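Local coordinates for imelysin-like protein (Psychrobacter arcticus, PDB 3PF0), which is of unknown function but belongs to the imelysin-like family, to which putative metalloendopeptidases are assigned, at residues D93-Q96 / A97-Q101; S125-Y128 / I129-P133; N160-A163 / V164-G167. All coordinates share one frame; numbering follows the deposited sequence.

In the fold
The three contacts show how short-range chemistry changes with position in a largely helical protein. Interaction 1 spans the first turns of helix 92-112, its centre about 21 Å from that of the chain, against about 10 Å for interaction 2 and 18 Å for interaction 3; its polar pair is exposed, while its leucines pack inward. Interactions 2 and 3 lie closer together, with centres about 9 Å apart, and touch: the Tyr128 ring of interaction 2 packs against Ala163 and Gln166 of interaction 3. Interaction 2 closes the short helix 125-129 with backbone bonds and a water, whereas interaction 3 shapes the loop before helix 167-176 through a buried glutamine side chain. Interaction 1 touches neither.

Interaction 1: D93-Q96 / A97-Q101; sequences DELQ and ALRDQ
Leu95 and Arg99, one helical turn apart, illustrate how an aliphatic branch can floor a charged group. The methyl CD2 of Leu95 lies over one face of the guanidinium, 3.5 Å from Arg99 NH2, while Leu95 CG stands beneath NE. With CG opposite the carbonyl carbon (chi1 -74°) and the chain extended as far as NE, Arg99 runs back at a slant across Leu95, its CG 3.4 Å from Leu95 O. The strongest polar partner lies beyond this helix: NE donates to the backbone O of Leu175, and the guanidinium makes a cation-pi contact with Tyr176, so that Arg99 ties helix 92-112 to the end of helix 167-176.

The backbone is regular alpha-helix, each bond joining residues four apart; the shortest runs from Asp100 N to Gln96 O at 2.8 Å. On the outward side the same spacing pairs Gln96 with Asp100. Gln96 bends at chi2 (49°), which folds its amide along the helix and brings NE2 to Asp100 OD1 at 3.2 Å. The bond is fairly straight and lies nearly in the plane of the amide, but it reaches the oxygen from above the carboxylate plane. Toward Arg99 the Gln96 amide stands almost perpendicular to the guanidinium, with OE1 4.0 Å from NH1. Leu98 and Leu95 face inward together, both meeting Leu175 and Leu181.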
loop_
_atom_site.group_PDB
_atom_site.type_symbol
_atom_site.label_atom_id
_atom_site.label_comp_id
_atom_site.label_asym_id
_atom_site.label_seq_id
_atom_site.Cartn_x
_atom_site.Cartn_y
_atom_site.Cartn_z
ATOM N N ASP A 93 6.281 27.345 3.834
ATOM C CA ASP A 93 6.863 26.533 2.760
ATOM C C ASP A 93 7.534 25.237 3.264
ATOM O O ASP A 93 7.443 24.210 2.586
ATOM C CB ASP A 93 7.908 27.363 1.990
ATOM C CG ASP A 93 7.360 28.552 1.229
ATOM O OD1 ASP A 93 6.180 28.497 0.808
ATOM O OD2 ASP A 93 8.131 29.510 0.992
ATOM N N GLU A 94 8.238 25.307 4.417
ATOM C CA GLU A 94 8.961 24.168 5.016
ATOM C C GLU A 94 7.991 23.098 5.493
ATOM O O GLU A 94 8.209 21.926 5.199
ATOM C CB GLU A 94 9.889 24.615 6.166
ATOM C CG GLU A 94 11.060 25.480 5.713
ATOM C CD GLU A 94 10.759 26.938 5.393
ATOM O OE1 GLU A 94 9.629 27.404 5.668
ATOM O OE2 GLU A 94 11.662 27.617 4.856
ATOM N N LEU A 95 6.888 23.491 6.155
ATOM C CA LEU A 95 5.884 22.517 6.603
ATOM C C LEU A 95 5.147 21.898 5.405
ATOM O O LEU A 95 4.870 20.699 5.435
ATOM C CB LEU A 95 4.875 23.114 7.604
ATOM C CG LEU A 95 3.796 22.135 8.133
ATOM C CD1 LEU A 95 4.398 20.964 8.936
ATOM C CD2 LEU A 95 2.758 22.854 8.936
ATOM N N GLN A 96 4.864 22.697 4.348
ATOM C CA GLN A 96 4.187 22.182 3.153
ATOM C C GLN A 96 5.059 21.127 2.448
ATOM O O GLN A 96 4.535 20.095 2.035
ATOM C CB GLN A 96 3.780 23.305 2.181
ATOM C CG GLN A 96 2.619 22.908 1.240
ATOM C CD GLN A 96 1.429 22.270 1.945
ATOM O OE1 GLN A 96 0.840 22.833 2.890
ATOM N NE2 GLN A 96 1.062 21.063 1.510
ATOM N N ALA A 97 6.376 21.366 2.370
ATOM C CA ALA A 97 7.342 20.442 1.786
ATOM C C ALA A 97 7.334 19.108 2.564
ATOM O O ALA A 97 7.362 18.043 1.947
ATOM C CB ALA A 97 8.737 21.063 1.792
ATOM N N LEU A 98 7.227 19.168 3.905
ATOM C CA LEU A 98 7.152 17.952 4.741
ATOM C C LEU A 98 5.846 17.181 4.481
ATOM O O LEU A 98 5.856 15.951 4.397
ATOM C CB LEU A 98 7.296 18.269 6.240
ATOM C CG LEU A 98 8.677 18.738 6.732
ATOM C CD1 LEU A 98 8.692 18.888 8.232
ATOM C CD2 LEU A 98 9.783 17.784 6.318
ATOM N N ARG A 99 4.745 17.910 4.311
ATOM C CA ARG A 99 3.418 17.344 4.030
ATOM C C ARG A 99 3.377 16.705 2.635
ATOM O O ARG A 99 2.830 15.616 2.482
ATOM C CB ARG A 99 2.337 18.421 4.153
ATOM C CG ARG A 99 2.049 18.799 5.597
ATOM C CD ARG A 99 1.061 19.937 5.640
ATOM N NE ARG A 99 0.699 20.294 7.011
ATOM C CZ ARG A 99 -0.210 21.210 7.322
ATOM N NH1 ARG A 99 -0.859 21.861 6.368
ATOM N NH2 ARG A 99 -0.487 21.472 8.593
ATOM N N ASP A 100 3.983 17.369 1.635
ATOM C CA ASP A 100 4.055 16.873 0.264
ATOM C C ASP A 100 4.868 15.589 0.190
ATOM O O ASP A 100 4.440 14.652 -0.473
ATOM C CB ASP A 100 4.659 17.937 -0.670
ATOM C CG ASP A 100 3.777 19.151 -0.890
ATOM O OD1 ASP A 100 2.598 19.119 -0.462
ATOM O OD2 ASP A 100 4.273 20.146 -1.460
ATOM N N GLN A 101 6.025 15.544 0.883
ATOM C CA GLN A 101 6.902 14.376 0.919
ATOM C C GLN A 101 6.228 13.224 1.699
ATOM O O GLN A 101 6.414 12.062 1.332
ATOM C CB GLN A 101 8.284 14.731 1.498
ATOM C CG GLN A 101 9.347 13.621 1.408
ATOM C CD GLN A 101 9.400 12.879 0.084
ATOM O OE1 GLN A 101 9.230 13.444 -0.999
ATOM N NE2 GLN A 101 9.651 11.589 0.141
#

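Interaction 2: S125-Y128 / I129-P133; sequences SNLY and INYYP
Asn126 O is gripped by two successive amides at the end of its helix. Asn130 N donates to it at 2.7 Å, a fairly straight bond, and Ile129 N adds a weak bond at 3.3 Å. The same Ile129 N also leans weakly on Ser125 O, so one N-H is divided between carbonyls three and four residues back. Such sharing suits the last turn of the short helix 125-129, and at Asn130 the chain leaves helical geometry.

One residue later a direct bond gives way to a bridge. Tyr131 N lies 3.3 Å from Leu127 O, but the angle is too poor for a hydrogen bond; a water instead accepts from Tyr131 N at 2.8 Å and is hydrogen-bonded to Leu127 O. Here water takes the next place in the i to i+4 pattern as the chain leaves the helix for the loop to helix 138-149.

The side chains follow that departure. Tyr131 sets its ring opposite the backbone N (chi1 -160°), which turns it back toward the helix; Leu127 CB meets the ring at CD2, 3.8 Å away, and Leu127 CD2 lies over one face. Tyr131 CB also rests 3.4 Å from Leu127 O. On the buried side Ile129 draws CG1 to 3.3 Å from Ser125 O, with CD1 also against that oxygen; the isoleucine packs on Trp109 and on Leu196, Leu200 and Ile203 of helix 183-214. Ser125 OG is bonded to Arg199, and Asn130 ND2 to Glu113.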
loop_
_atom_site.group_PDB
_atom_site.type_symbol
_atom_site.label_atom_id
_atom_site.label_comp_id
_atom_site.label_asym_id
_atom_site.label_seq_id
_atom_site.Cartn_x
_atom_site.Cartn_y
_atom_site.Cartn_z
ATOM N N SER A 125 5.275 -5.848 11.614
ATOM C CA SER A 125 5.967 -4.624 11.212
ATOM C C SER A 125 5.089 -3.735 10.326
ATOM O O SER A 125 5.165 -2.515 10.467
ATOM C CB SER A 125 7.295 -4.933 10.527
ATOM O OG SER A 125 8.176 -3.830 10.685
ATOM N N ASN A 126 4.219 -4.329 9.478
ATOM C CA ASN A 126 3.289 -3.591 8.593
ATOM C C ASN A 126 2.329 -2.677 9.392
ATOM O O ASN A 126 1.969 -1.609 8.896
ATOM C CB ASN A 126 2.477 -4.555 7.713
ATOM C CG ASN A 126 1.690 -5.601 8.472
ATOM O OD1 ASN A 126 2.041 -6.022 9.572
ATOM N ND2 ASN A 126 0.611 -6.057 7.887
ATOM N N LEU A 127 1.924 -3.091 10.618
ATOM C CA LEU A 127 1.055 -2.260 11.451
ATOM C C LEU A 127 1.867 -1.119 12.099
ATOM O O LEU A 127 1.321 -0.044 12.329
ATOM C CB LEU A 127 0.287 -3.087 12.482
ATOM C CG LEU A 127 -0.833 -3.988 11.901
ATOM C CD1 LEU A 127 -1.445 -4.861 12.973
ATOM C CD2 LEU A 127 -1.919 -3.167 11.147
ATOM N N TYR A 128 3.189 -1.324 12.300
ATOM C CA TYR A 128 4.099 -0.280 12.782
ATOM C C TYR A 128 4.398 0.676 11.642
ATOM O O TYR A 128 4.761 1.820 11.893
ATOM C CB TYR A 128 5.411 -0.876 13.351
ATOM C CG TYR A 128 5.261 -1.480 14.734
ATOM C CD1 TYR A 128 5.462 -0.711 15.877
ATOM C CD2 TYR A 128 4.931 -2.824 14.898
ATOM C CE1 TYR A 128 5.307 -1.257 17.154
ATOM C CE2 TYR A 128 4.791 -3.387 16.171
ATOM C CZ TYR A 128 4.973 -2.596 17.296
ATOM O OH TYR A 128 4.827 -3.137 18.548
ATOM N N ILE A 129 4.241 0.205 10.386
ATOM C CA ILE A 129 4.460 0.993 9.169
ATOM C C ILE A 129 3.171 1.756 8.783
ATOM O O ILE A 129 3.235 2.947 8.456
ATOM C CB ILE A 129 4.979 0.090 8.006
ATOM C CG1 ILE A 129 6.408 -0.405 8.298
ATOM C CG2 ILE A 129 4.929 0.822 6.654
ATOM C CD1 ILE A 129 6.831 -1.622 7.517
ATOM N N ASN A 130 2.021 1.061 8.773
ATOM C CA ASN A 130 0.737 1.666 8.426
ATOM C C ASN A 130 -0.391 1.007 9.218
ATOM O O ASN A 130 -0.947 -0.011 8.792
ATOM C CB ASN A 130 0.470 1.587 6.909
ATOM C CG ASN A 130 -0.730 2.399 6.458
ATOM O OD1 ASN A 130 -1.031 3.459 7.002
ATOM N ND2 ASN A 130 -1.448 1.924 5.457
ATOM N N TYR A 131 -0.715 1.586 10.389
ATOM C CA TYR A 131 -1.773 1.051 11.242
ATOM C C TYR A 131 -3.115 1.433 10.627
ATOM O O TYR A 131 -3.617 2.538 10.832
ATOM C CB TYR A 131 -1.646 1.518 12.708
ATOM C CG TYR A 131 -2.413 0.610 13.644
ATOM C CD1 TYR A 131 -3.788 0.756 13.818
ATOM C CD2 TYR A 131 -1.788 -0.467 14.264
ATOM C CE1 TYR A 131 -4.516 -0.135 14.604
ATOM C CE2 TYR A 131 -2.502 -1.348 15.076
ATOM C CZ TYR A 131 -3.865 -1.180 15.242
ATOM O OH TYR A 131 -4.557 -2.057 16.045
ATOM N N TYR A 132 -3.661 0.521 9.820
ATOM C CA TYR A 132 -4.901 0.735 9.068
ATOM C C TYR A 132 -5.607 -0.608 8.806
ATOM O O TYR A 132 -4.933 -1.565 8.456
ATOM C CB TYR A 132 -4.576 1.438 7.719
ATOM C CG TYR A 132 -5.792 1.844 6.915
ATOM C CD1 TYR A 132 -6.407 3.076 7.118
ATOM C CD2 TYR A 132 -6.351 0.983 5.978
ATOM C CE1 TYR A 132 -7.545 3.441 6.409
ATOM C CE2 TYR A 132 -7.486 1.342 5.254
ATOM C CZ TYR A 132 -8.081 2.571 5.478
ATOM O OH TYR A 132 -9.210 2.930 4.790
ATOM N N PRO A 133 -6.943 -0.719 8.910
ATOM C CA PRO A 133 -7.921 0.301 9.356
ATOM C C PRO A 133 -7.695 0.746 10.811
ATOM O O PRO A 133 -6.982 0.092 11.567
ATOM C CB PRO A 133 -9.271 -0.429 9.228
ATOM C CG PRO A 133 -9.020 -1.587 8.303
ATOM C CD PRO A 133 -7.608 -1.998 8.605
HETATM O O HOH W 1 1.391 2.815 11.727
#

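Interaction 3: N160-A163 / V164-G167; sequences NESA and VVQG
Among the hydrogen bonds, the shortest joins Gln166 to Ser162: the side-chain NE2 donates to the backbone O of Ser162 at 2.8 Å. The bond is almost straight at the hydrogen (171°) and lies in the plane of the Gln166 amide, yet it arrives from above the carbonyl plane of Ser162 rather than on a lone pair. Gln166 gets there by placing CG between its own backbone N and carbonyl carbon (chi1 57°), after which the chain extends back across the turn. NE2 is also bonded to Leu158 O, earlier in the same loop. Backbone bonds complete the set. Val165 N weakly reaches Ser162 O at 3.3 Å, and Gln166 N weakly reaches Ala163 O at 3.4 Å, each spanning three residues, as in the single turn of 3-10 helix centred on Ala163 and Val164.

The van der Waals contacts set carbon atoms against the turn, mostly on its oxygens. Val165 CG2 comes within 3.2 Å of Ser162 O and 4.0 Å of Glu161 CB, while both methyls of Val165 border Ser162 OG. Val165 and Glu161 in turn meet Leu146 of helix 138-149. Gln166 CG packs against the turn, 3.5 Å from Ala163 O.

With an alanine here in place of Gln166, Ser162 O would probably lose its short side-chain donor and keep the weak one from Val165 N, and Leu158 O would lose its amide partner, opening a gap beside the turn. Because both weak bonds belong to the backbone and the short, straight one to a side chain, the shape of this loop ahead of helix 167-176 appears to depend on a buried amide that supplements the weak bonds of the 3-10 turn.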
loop_
_atom_site.group_PDB
_atom_site.type_symbol
_atom_site.label_atom_id
_atom_site.label_comp_id
_atom_site.label_asym_id
_atom_site.label_seq_id
_atom_site.Cartn_x
_atom_site.Cartn_y
_atom_site.Cartn_z
ATOM N N ASN A 160 9.446 0.330 21.400
ATOM C CA ASN A 160 8.739 -0.142 22.588
ATOM C C ASN A 160 7.383 0.570 22.736
ATOM O O ASN A 160 6.608 0.242 23.644
ATOM C CB ASN A 160 9.601 0.019 23.847
ATOM C CG ASN A 160 9.181 -0.883 24.983
ATOM O OD1 ASN A 160 9.022 -2.101 24.826
ATOM N ND2 ASN A 160 8.979 -0.298 26.152
ATOM N N GLU A 161 7.076 1.517 21.829
ATOM C CA GLU A 161 5.778 2.200 21.846
ATOM C C GLU A 161 4.834 1.449 20.894
ATOM O O GLU A 161 5.306 0.734 20.001
ATOM C CB GLU A 161 5.891 3.697 21.470
ATOM C CG GLU A 161 6.762 4.520 22.407
ATOM C CD GLU A 161 6.332 4.604 23.861
ATOM O OE1 GLU A 161 5.109 4.624 24.126
ATOM O OE2 GLU A 161 7.224 4.685 24.735
ATOM N N SER A 162 3.517 1.607 21.078
ATOM C CA SER A 162 2.540 0.927 20.231
ATOM C C SER A 162 2.623 1.381 18.765
ATOM O O SER A 162 3.079 2.487 18.468
ATOM C CB SER A 162 1.125 1.116 20.767
ATOM O OG SER A 162 0.716 2.471 20.793
ATOM N N ALA A 163 2.229 0.480 17.851
ATOM C CA ALA A 163 2.222 0.678 16.404
ATOM C C ALA A 163 1.286 1.833 15.985
ATOM O O ALA A 163 1.527 2.509 14.988
ATOM C CB ALA A 163 1.792 -0.616 15.736
ATOM N N VAL A 164 0.257 2.064 16.794
ATOM C CA VAL A 164 -0.806 3.051 16.650
ATOM C C VAL A 164 -0.267 4.520 16.734
ATOM O O VAL A 164 -0.895 5.426 16.185
ATOM C CB VAL A 164 -1.852 2.690 17.752
ATOM C CG1 VAL A 164 -2.299 3.869 18.613
ATOM C CG2 VAL A 164 -3.037 1.938 17.171
ATOM N N VAL A 165 0.895 4.746 17.382
ATOM C CA VAL A 165 1.431 6.096 17.578
ATOM C C VAL A 165 2.629 6.384 16.649
ATOM O O VAL A 165 3.378 7.336 16.886
ATOM C CB VAL A 165 1.777 6.361 19.073
ATOM C CG1 VAL A 165 0.540 6.236 19.947
ATOM C CG2 VAL A 165 2.883 5.443 19.589
ATOM N N GLN A 166 2.786 5.598 15.577
ATOM C CA GLN A 166 3.898 5.771 14.651
ATOM C C GLN A 166 3.521 5.355 13.210
ATOM O O GLN A 166 2.346 5.125 12.909
ATOM C CB GLN A 166 5.126 4.984 15.156
ATOM C CG GLN A 166 4.865 3.498 15.354
ATOM C CD GLN A 166 5.973 2.818 16.106
ATOM O OE1 GLN A 166 7.097 2.666 15.612
ATOM N NE2 GLN A 166 5.655 2.333 17.293
ATOM N N GLY A 167 4.532 5.269 12.347
ATOM C CA GLY A 167 4.376 4.912 10.942
ATOM C C GLY A 167 3.742 6.019 10.121
ATOM O O GLY A 167 3.666 7.175 10.568
#